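Local coordinates for protein Alpha/beta hydrolase (Paenibacillus sp. VTT E-133280, PDB 6TJ2) that probably hydrolyses methyl salicylate to salicylic acid, as a secreted alpha/beta-hydrolase esterase structurally and functionally related to tobacco salicylic acid binding protein 2, at residues Thr76-Tyr79 with Ala80-Ala84; His116-Gly119 with Gly120-Gln124; Glu205-Thr208 with Pro209-Lys213. All blocks are in the same frame, centred on the assembly; numbering follows the deposited sequence.

Contact 1. Residues Thr76-Tyr79 with Ala80-Ala84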
ATOM      1  N   THR A  76     -11.953  21.912  18.534  1.00 10.96           N
ATOM      2  CA  THR A  76     -11.662  22.206  17.106  1.00 11.37           C
ATOM      3  C   THR A  76     -11.440  23.707  16.925  1.00 11.14           C
ATOM      4  O   THR A  76     -12.312  24.379  16.394  1.00 12.91           O
ATOM      5  CB  THR A  76     -12.770  21.702  16.198  1.00 12.20           C
ATOM      6  OG1 THR A  76     -14.036  22.302  16.490  1.00 14.31           O
ATOM      7  CG2 THR A  76     -12.953  20.209  16.365  1.00 13.28           C
ATOM      8  N   PRO A  77     -10.302  24.227  17.355  1.00 11.03           N
ATOM      9  CA  PRO A  77     -10.064  25.673  17.271  1.00 11.04           C
ATOM     10  C   PRO A  77      -9.975  26.131  15.825  1.00 11.35           C
ATOM     11  O   PRO A  77      -9.411  25.426  14.955  1.00 12.49           O
ATOM     12  CB  PRO A  77      -8.719  25.842  17.981  1.00 11.59           C
ATOM     13  CG  PRO A  77      -8.045  24.494  17.847  1.00 12.46           C
ATOM     14  CD  PRO A  77      -9.178  23.514  17.955  1.00 11.58           C
ATOM     15  N   GLU A  78     -10.404  27.351  15.606  1.00 11.81           N
ATOM     16  CA  GLU A  78     -10.035  28.061  14.378  1.00 11.89           C
ATOM     17  C   GLU A  78      -8.704  28.801  14.631  1.00 11.57           C
ATOM     18  O   GLU A  78      -8.289  28.977  15.809  1.00 14.62           O
ATOM     19  CB  GLU A  78     -11.113  29.075  14.005  1.00 11.39           C
ATOM     20  CG  GLU A  78     -10.965  29.647  12.616  1.00 11.92           C
ATOM     21  CD  GLU A  78     -10.768  28.510  11.642  1.00 13.30           C
ATOM     22  OE1 GLU A  78     -11.813  27.977  11.187  1.00 13.23           O
ATOM     23  OE2 GLU A  78      -9.607  28.214  11.295  1.00 11.90           O
ATOM     24  N   TYR A  79      -7.996  29.128  13.561  1.00 10.90           N
ATOM     25  CA  TYR A  79      -6.680  29.777  13.702  1.00 11.71           C
ATOM     26  C   TYR A  79      -6.562  30.966  12.753  1.00 11.13           C
ATOM     27  O   TYR A  79      -7.369  31.121  11.896  1.00 11.66           O
ATOM     28  CB  TYR A  79      -5.560  28.737  13.651  1.00 11.20           C
ATOM     29  CG  TYR A  79      -5.450  27.848  12.435  1.00 11.54           C
ATOM     30  CD1 TYR A  79      -5.036  28.319  11.201  1.00 11.73           C
ATOM     31  CD2 TYR A  79      -5.658  26.490  12.564  1.00 11.42           C
ATOM     32  CE1 TYR A  79      -4.842  27.457  10.131  1.00 11.93           C
ATOM     33  CE2 TYR A  79      -5.475  25.618  11.503  1.00 11.57           C
ATOM     34  CZ  TYR A  79      -5.063  26.100  10.284  1.00 11.17           C
ATOM     35  OH  TYR A  79      -4.843  25.257   9.249  1.00 12.05           O
ATOM     36  N   ALA A  80      -5.486  31.709  12.944  1.00 11.36           N
ATOM     37  CA  ALA A  80      -5.321  33.030  12.311  1.00 11.82           C
ATOM     38  C   ALA A  80      -5.439  32.918  10.792  1.00 11.50           C
ATOM     39  O   ALA A  80      -4.947  31.963  10.170  1.00 11.32           O
ATOM     40  CB  ALA A  80      -4.028  33.656  12.708  1.00 12.92           C
ATOM     41  N   GLY A  81      -6.142  33.885  10.203  1.00 12.42           N
ATOM     42  CA  GLY A  81      -6.298  33.997   8.754  1.00 13.19           C
ATOM     43  C   GLY A  81      -7.193  32.939   8.144  1.00 13.50           C
ATOM     44  O   GLY A  81      -7.281  32.837   6.913  1.00 14.31           O
ATOM     45  N   HIS A  82      -7.878  32.169   8.986  1.00 12.10           N
ATOM     46  CA  HIS A  82      -8.788  31.104   8.550  1.00 12.32           C
ATOM     47  C   HIS A  82     -10.134  31.289   9.238  1.00 13.00           C
ATOM     48  O   HIS A  82     -10.264  32.055  10.205  1.00 13.18           O
ATOM     49  CB  HIS A  82      -8.192  29.722   8.827  1.00 12.07           C
ATOM     50  CG  HIS A  82      -6.957  29.465   8.039  1.00 12.93           C
ATOM     51  ND1 HIS A  82      -5.765  30.142   8.248  1.00 11.55           N
ATOM     52  CD2 HIS A  82      -6.734  28.576   7.067  1.00 12.62           C
ATOM     53  CE1 HIS A  82      -4.860  29.661   7.368  1.00 11.86           C
ATOM     54  NE2 HIS A  82      -5.425  28.704   6.639  1.00 12.36           N
ATOM     55  N   GLY A  83     -11.143  30.661   8.687  1.00 15.34           N
ATOM     56  CA  GLY A  83     -12.523  30.899   9.145  1.00 14.71           C
ATOM     57  C   GLY A  83     -12.900  32.330   8.913  1.00 17.73           C
ATOM     58  O   GLY A  83     -12.668  32.872   7.814  1.00 18.61           O
ATOM     59  N   ALA A  84     -13.518  32.946   9.883  1.00 16.19           N
ATOM     60  CA  ALA A  84     -13.966  34.330   9.741  1.00 17.57           C
ATOM     61  C   ALA A  84     -12.797  35.303   9.879  1.00 18.25           C
ATOM     62  O   ALA A  84     -13.000  36.485   9.611  1.00 20.54           O
ATOM     63  CB  ALA A  84     -15.084  34.588  10.726  1.00 18.52           C
TER

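Contact 2. Residues His116-Gly119 with Gly120-Gln124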
ATOM      1  N   HIS A 116      -4.310  17.593  10.473  1.00 10.34           N
ATOM      2  CA  HIS A 116      -4.567  17.114   9.100  1.00 10.58           C
ATOM      3  C   HIS A 116      -3.865  18.022   8.125  1.00 11.72           C
ATOM      4  O   HIS A 116      -3.880  19.242   8.336  1.00 11.25           O
ATOM      5  CB  HIS A 116      -6.053  17.023   8.869  1.00 11.09           C
ATOM      6  CG  HIS A 116      -6.474  16.559   7.530  1.00 11.15           C
ATOM      7  ND1 HIS A 116      -6.724  17.404   6.523  1.00 14.24           N
ATOM      8  CD2 HIS A 116      -6.710  15.307   7.054  1.00 12.51           C
ATOM      9  CE1 HIS A 116      -7.165  16.731   5.470  1.00 14.25           C
ATOM     10  NE2 HIS A 116      -7.180  15.463   5.788  1.00 12.46           N
ATOM     11  N   SER A 117      -3.252  17.462   7.085  1.00 11.45           N
ATOM     12  CA  SER A 117      -2.596  18.210   5.992  1.00 13.01           C
ATOM     13  C   SER A 117      -1.641  19.287   6.524  1.00 12.14           C
ATOM     14  O   SER A 117      -0.705  18.969   7.279  1.00 13.37           O
ATOM     15  CB  SER A 117      -3.611  18.628   4.957  1.00 14.73           C
ATOM     16  OG  SER A 117      -4.653  19.428   5.471  1.00 19.60           O
ATOM     17  N   PHE A 118      -1.758  20.544   6.096  1.00 12.35           N
ATOM     18  CA  PHE A 118      -0.919  21.674   6.537  1.00 12.22           C
ATOM     19  C   PHE A 118      -0.937  21.718   8.053  1.00 10.56           C
ATOM     20  O   PHE A 118       0.012  22.185   8.703  1.00 11.12           O
ATOM     21  CB  PHE A 118      -1.492  22.960   5.955  1.00 11.73           C
ATOM     22  CG  PHE A 118      -1.009  24.243   6.589  1.00 11.20           C
ATOM     23  CD1 PHE A 118       0.251  24.757   6.326  1.00 12.09           C
ATOM     24  CD2 PHE A 118      -1.764  24.909   7.546  1.00 10.93           C
ATOM     25  CE1 PHE A 118       0.719  25.902   6.959  1.00 12.40           C
ATOM     26  CE2 PHE A 118      -1.294  26.057   8.192  1.00 11.40           C
ATOM     27  CZ  PHE A 118      -0.052  26.546   7.892  1.00 11.79           C
ATOM     28  N   GLY A 119      -2.019  21.283   8.689  1.00 10.45           N
ATOM     29  CA  GLY A 119      -2.099  21.180  10.128  1.00 11.30           C
ATOM     30  C   GLY A 119      -0.997  20.359  10.776  1.00  9.82           C
ATOM     31  O   GLY A 119      -0.692  20.595  11.945  1.00 10.93           O
ATOM     32  N   GLY A 120      -0.358  19.443  10.022  1.00 10.64           N
ATOM     33  CA  GLY A 120       0.833  18.786  10.583  1.00 10.11           C
ATOM     34  C   GLY A 120       1.942  19.751  10.917  1.00  9.52           C
ATOM     35  O   GLY A 120       2.638  19.580  11.937  1.00 11.02           O
ATOM     36  N   SER A 121       2.134  20.761  10.087  1.00 10.97           N
ATOM     37  CA  SER A 121       3.174  21.770  10.376  1.00 10.83           C
ATOM     38  C   SER A 121       2.809  22.609  11.596  1.00 10.07           C
ATOM     39  O   SER A 121       3.715  22.980  12.394  1.00 10.97           O
ATOM     40  CB  SER A 121       3.497  22.637   9.201  1.00 11.94           C
ATOM     41  OG  SER A 121       2.473  23.554   8.904  1.00 11.26           O
ATOM     42  N   VAL A 122       1.536  22.849  11.802  1.00 10.04           N
ATOM     43  CA  VAL A 122       1.017  23.608  12.947  1.00 11.01           C
ATOM     44  C   VAL A 122       1.152  22.787  14.221  1.00  9.66           C
ATOM     45  O   VAL A 122       1.569  23.336  15.263  1.00 10.78           O
ATOM     46  CB  VAL A 122      -0.420  24.049  12.684  1.00 10.69           C
ATOM     47  CG1 VAL A 122      -0.940  24.825  13.897  1.00 11.28           C
ATOM     48  CG2 VAL A 122      -0.511  24.903  11.416  1.00 11.70           C
ATOM     49  N   ILE A 123       0.847  21.493  14.201  1.00 10.05           N
ATOM     50  CA  ILE A 123       1.061  20.703  15.431  1.00 10.49           C
ATOM     51  C   ILE A 123       2.547  20.649  15.775  1.00  9.76           C
ATOM     52  O   ILE A 123       2.907  20.625  16.981  1.00 11.25           O
ATOM     53  CB  ILE A 123       0.384  19.332  15.452  1.00 10.73           C
ATOM     54  CG1 ILE A 123       1.054  18.330  14.513  1.00 11.14           C
ATOM     55  CG2 ILE A 123      -1.101  19.519  15.163  1.00 10.50           C
ATOM     56  CD1 ILE A 123       0.269  17.048  14.328  1.00 11.17           C
ATOM     57  N   GLN A 124       3.449  20.634  14.763  1.00 10.47           N
ATOM     58  CA  GLN A 124       4.897  20.687  15.077  1.00 10.91           C
ATOM     59  C   GLN A 124       5.230  21.975  15.821  1.00 10.45           C
ATOM     60  O   GLN A 124       5.912  21.925  16.867  1.00 12.37           O
ATOM     61  CB  GLN A 124       5.714  20.563  13.802  1.00 11.25           C
ATOM     62  CG  GLN A 124       5.682  19.182  13.146  1.00 11.85           C
ATOM     63  CD  GLN A 124       6.372  19.245  11.807  1.00 13.60           C
ATOM     64  OE1 GLN A 124       6.036  20.112  10.970  1.00 14.00           O
ATOM     65  NE2 GLN A 124       7.368  18.382  11.586  1.00 13.73           N
TER

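Contact 3. Residues Glu205-Thr208 with Pro209-Lys213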
ATOM      1  N   GLU A 205      -6.690  29.783   0.219  1.00 11.48           N
ATOM      2  CA  GLU A 205      -5.708  29.666   1.295  1.00 10.89           C
ATOM      3  C   GLU A 205      -4.748  30.846   1.254  1.00 10.91           C
ATOM      4  O   GLU A 205      -4.048  31.050   0.255  1.00 11.65           O
ATOM      5  CB  GLU A 205      -4.919  28.364   1.150  1.00 11.35           C
ATOM      6  CG  GLU A 205      -3.979  28.110   2.333  1.00 11.89           C
ATOM      7  CD  GLU A 205      -4.695  27.747   3.627  1.00 11.19           C
ATOM      8  OE1 GLU A 205      -5.931  27.665   3.678  1.00 12.11           O
ATOM      9  OE2 GLU A 205      -3.982  27.583   4.668  1.00 12.56           O
ATOM     10  N   PRO A 206      -4.554  31.549   2.379  1.00 11.86           N
ATOM     11  CA  PRO A 206      -3.466  32.538   2.463  1.00 12.24           C
ATOM     12  C   PRO A 206      -2.119  31.842   2.285  1.00 12.36           C
ATOM     13  O   PRO A 206      -1.855  30.819   2.935  1.00 11.78           O
ATOM     14  CB  PRO A 206      -3.578  33.103   3.868  1.00 13.29           C
ATOM     15  CG  PRO A 206      -4.962  32.778   4.342  1.00 14.70           C
ATOM     16  CD  PRO A 206      -5.344  31.500   3.610  1.00 12.60           C
ATOM     17  N   ALA A 207      -1.267  32.330   1.382  1.00 11.67           N
ATOM     18  CA  ALA A 207      -0.192  31.489   0.853  1.00 13.37           C
ATOM     19  C   ALA A 207       1.075  31.527   1.707  1.00 12.94           C
ATOM     20  O   ALA A 207       1.854  30.576   1.633  1.00 14.02           O
ATOM     21  CB  ALA A 207       0.153  31.886  -0.559  1.00 13.98           C
ATOM     22  N   THR A 208       1.361  32.584   2.441  1.00 12.17           N
ATOM     23  CA  THR A 208       2.682  32.718   3.086  1.00 12.02           C
ATOM     24  C   THR A 208       3.043  31.505   3.937  1.00 12.11           C
ATOM     25  O   THR A 208       4.155  30.993   3.820  1.00 12.44           O
ATOM     26  CB  THR A 208       2.821  34.034   3.831  1.00 12.58           C
ATOM     27  OG1 THR A 208       2.665  35.086   2.872  1.00 13.81           O
ATOM     28  CG2 THR A 208       4.087  34.095   4.646  1.00 14.23           C
ATOM     29  N   PRO A 209       2.157  30.980   4.799  1.00 11.40           N
ATOM     30  CA  PRO A 209       2.557  29.907   5.687  1.00 11.51           C
ATOM     31  C   PRO A 209       2.935  28.623   4.949  1.00 11.77           C
ATOM     32  O   PRO A 209       3.611  27.791   5.581  1.00 13.00           O
ATOM     33  CB  PRO A 209       1.331  29.701   6.591  1.00 11.32           C
ATOM     34  CG  PRO A 209       0.633  31.033   6.555  1.00 11.40           C
ATOM     35  CD  PRO A 209       0.821  31.501   5.115  1.00 12.12           C
ATOM     36  N   LEU A 210       2.467  28.440   3.752  1.00 10.91           N
ATOM     37  CA  LEU A 210       2.793  27.208   2.983  1.00 11.72           C
ATOM     38  C   LEU A 210       4.235  27.259   2.493  1.00 13.44           C
ATOM     39  O   LEU A 210       4.826  26.209   2.258  1.00 13.10           O
ATOM     40  CB  LEU A 210       1.826  27.068   1.820  1.00 13.03           C
ATOM     41  CG  LEU A 210       0.445  26.502   2.147  1.00 16.63           C
ATOM     42  CD1 LEU A 210      -0.287  27.321   3.201  1.00 19.23           C
ATOM     43  CD2 LEU A 210      -0.387  26.455   0.860  1.00 18.74           C
ATOM     44  N   PHE A 211       4.806  28.440   2.314  1.00 13.49           N
ATOM     45  CA  PHE A 211       6.138  28.604   1.692  1.00 13.28           C
ATOM     46  C   PHE A 211       7.194  29.001   2.713  1.00 14.32           C
ATOM     47  O   PHE A 211       8.406  28.984   2.363  1.00 15.18           O
ATOM     48  CB  PHE A 211       6.074  29.629   0.570  1.00 13.31           C
ATOM     49  CG  PHE A 211       5.257  29.174  -0.596  1.00 14.72           C
ATOM     50  CD1 PHE A 211       5.860  28.424  -1.597  1.00 14.88           C
ATOM     51  CD2 PHE A 211       3.914  29.443  -0.694  1.00 15.79           C
ATOM     52  CE1 PHE A 211       5.121  27.955  -2.667  1.00 16.17           C
ATOM     53  CE2 PHE A 211       3.186  28.990  -1.783  1.00 16.83           C
ATOM     54  CZ  PHE A 211       3.772  28.224  -2.749  1.00 17.24           C
ATOM     55  N   GLU A 212       6.851  29.302   3.955  1.00 14.04           N
ATOM     56  CA  GLU A 212       7.853  29.684   4.985  1.00 14.79           C
ATOM     57  C   GLU A 212       8.655  28.467   5.417  1.00 14.53           C
ATOM     58  O   GLU A 212       8.113  27.363   5.697  1.00 14.99           O
ATOM     59  CB  GLU A 212       7.168  30.327   6.186  1.00 14.98           C
ATOM     60  CG  GLU A 212       6.604  31.687   5.941  1.00 15.13           C
ATOM     61  CD  GLU A 212       5.936  32.231   7.173  1.00 16.48           C
ATOM     62  OE1 GLU A 212       4.769  31.906   7.411  1.00 15.01           O
ATOM     63  OE2 GLU A 212       6.606  33.015   7.897  1.00 19.88           O
ATOM     64  N   LYS A 213       9.968  28.642   5.509  1.00 16.09           N
ATOM     65  CA  LYS A 213      10.879  27.641   6.100  1.00 16.66           C
ATOM     66  C   LYS A 213      10.660  27.563   7.586  1.00 16.20           C
ATOM     67  O   LYS A 213      10.577  28.629   8.226  1.00 18.29           O
ATOM     68  CB  LYS A 213      12.333  28.035   5.847  1.00 17.56           C
ATOM     69  CG  LYS A 213      12.665  28.177   4.391  1.00 20.57           C
ATOM     70  CD  LYS A 213      12.215  27.099   3.460  1.00 21.12           C
ATOM     71  CE  LYS A 213      13.136  27.112   2.252  1.00 22.16           C
ATOM     72  NZ  LYS A 213      12.582  26.379   1.062  1.00 24.33           N
TER

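Contact 1. Residues Thr76-Tyr79 with Ala80-Ala84
His82 folds back over the residues just before it, and its side chain can be followed outward atom by atom. At its root, CB lies 3.2 Å from OE2 of Glu78; that side chain is bent back at chi2 (49°), and its OE2, hydrogen-bonded to His51 NE2, also takes the backbone N-H of Tyr79 on its anti side, at 2.9 Å. Beyond CB the imidazole meets the phenol of Tyr79: CG is 3.6 Å from Tyr79 CE1, and that same CE1 sits over the centre of the imidazole, 3.4 Å above its plane. The phenol edge therefore meets the imidazole face in an edge-to-face pair, with the planes at 58°. A chi1 of 58° holds the Tyr79 ring between its own backbone N and carbonyl carbon, on the side where His82 returns.

The return is a type II beta turn from Tyr79 to His82, closed by His82 N to Tyr79 O at 3.1 Å, with Gly81 at positive phi. It belongs to the loop that leaves strand 73-75 of the parallel sheet for helix 92-105. Further out, ND1 donates to Ala80 O at 2.8 Å, nearly straight and almost in the ring plane, which fixes the rotation of the imidazole. At the tip, NE2 hydrogen-bonds to Glu205 OE2; with ND1 already a donor, this carboxylate would probably favour a protonated ring.

Contact 2. Residues His116-Gly119 with Gly120-Gln124
Phe118 and Ser121 meet twice, once through hydrogen bonds and once through packing. Among the hydrogen bonds, the carbonyl oxygen of Phe118 is gripped by two donors from Ser121. The hydroxyl OG donates to Phe118 O at 2.8 Å, lying in the carbonyl plane, whereas Ser121 N reaches Phe118 O at 2.9 Å from well above that plane. A chi1 of 72° places OG between the backbone N and carbonyl carbon of Ser121, close enough to its own N-H for both to converge on one acceptor. OG also has a hydrogen bond with His92 NE2, so this buried hydroxyl is engaged by two partners.

The backbone bonds define the bend. Gly120 N donates to Ser117 O at 2.8 Å, and Ile123 N to Gly119 O at 2.9 Å, the latter a regular i+4 helical bond. A type II' turn runs from His116 to Gly119, and Ser117 sits at phi 50° and psi -128°, a strained conformation for a residue with a side chain. A sharp turn between strand 111-117 and helix 119-129, with the sequence Gly115-His116-Ser117-Phe118-Gly119, is consistent with the GxSxG nucleophile elbow of alpha/beta hydrolases; Ser117 would then be the nucleophile of a triad with His264 and Asp234.

The remaining contacts are van der Waals ones, mostly round the Phe118 ring. Ser121 OG stands over one face of it, 3.5 Å from CE1. The apolar pair lies along the other side of the ring perimeter, where CE2 is 3.5 Å from CG2 of Val122, the methyl approaching obliquely. Ile123 faces the sheet instead, its side chain touching Ile137 and Phe139 of strand 134-139, while its CG2 passes 3.4 Å from Gly119 O.

Contact 3. Residues Glu205-Thr208 with Pro209-Lys213
Thr208 and Glu212 meet at a slant, one turn apart, and their torsions decide which groups touch. In Thr208 a chi1 of -61° sends OG1 to the side of the backbone N, where it hydrogen-bonds to Asn173 OD1, and leaves the methyl CG2 opposite that N. This methyl lies 3.6 Å from OE1 of Glu212. In the glutamate a chi1 of -70° sets CG opposite its own carbonyl carbon and brings it 3.3 Å from Thr208 O; the extended chi2 then carries the carboxylate on past the Thr208 methyl, and OE1 hydrogen-bonds with His92 N.

Phe211, with chi1 -67°, turns its ring back along the chain. Ala207 O lies at the ring edge and in its plane, 3.3 Å from CD2, while CB of Ala207 is a looser apolar neighbour. The ring also packs against helix 157-170, where Arg167 makes a cation-pi contact with it.

Short strand 205-206, paired antiparallel with 174-175, leads through Ala207 into the short, weakly bonded helix 208-211. Both belong to the excursion between strands 134-139 and 226-231 of the main sheet, consistent with the cap of an alpha/beta hydrolase. The helical bonds are few: Leu210 N to Ala207 O at 3.1 Å and Phe211 N to Thr208 O at 3.0 Å, both i+3 and both arriving from above the carbonyl plane, as in a tight 3-10-like turn, plus a weak Glu212 N to Thr208 O bond.

Leu210 extends toward the strand, its CD1 3.9 Å from CG of Glu205 and 3.8 Å from Pro206 O. Glu205 bends at chi2, carrying its carboxylate to His82 NE2 and to Trp54 N.

In the fold
Along the chain the contacts follow in series: the loop after strand 73-75 (contact 1), the bend from strand 111-117 into helix 119-129 (contact 2), and the strand-to-helix turn between strands 134-139 and 226-231 (contact 3). The centres of contacts 1 and 2 are about 14 Å apart, those of contacts 1 and 3 about 15 Å, and those of contacts 2 and 3 about 12 Å. Phe118 of contact 2 joins the other two, its CD2 3.5 Å from Tyr79 OH and its CZ 3.7 Å from Pro209 CB. Phe118, next to the presumed nucleophile within the elbow, thus packs against a sheet-edge loop and the probable cap, which meet each other through His82 and Glu205.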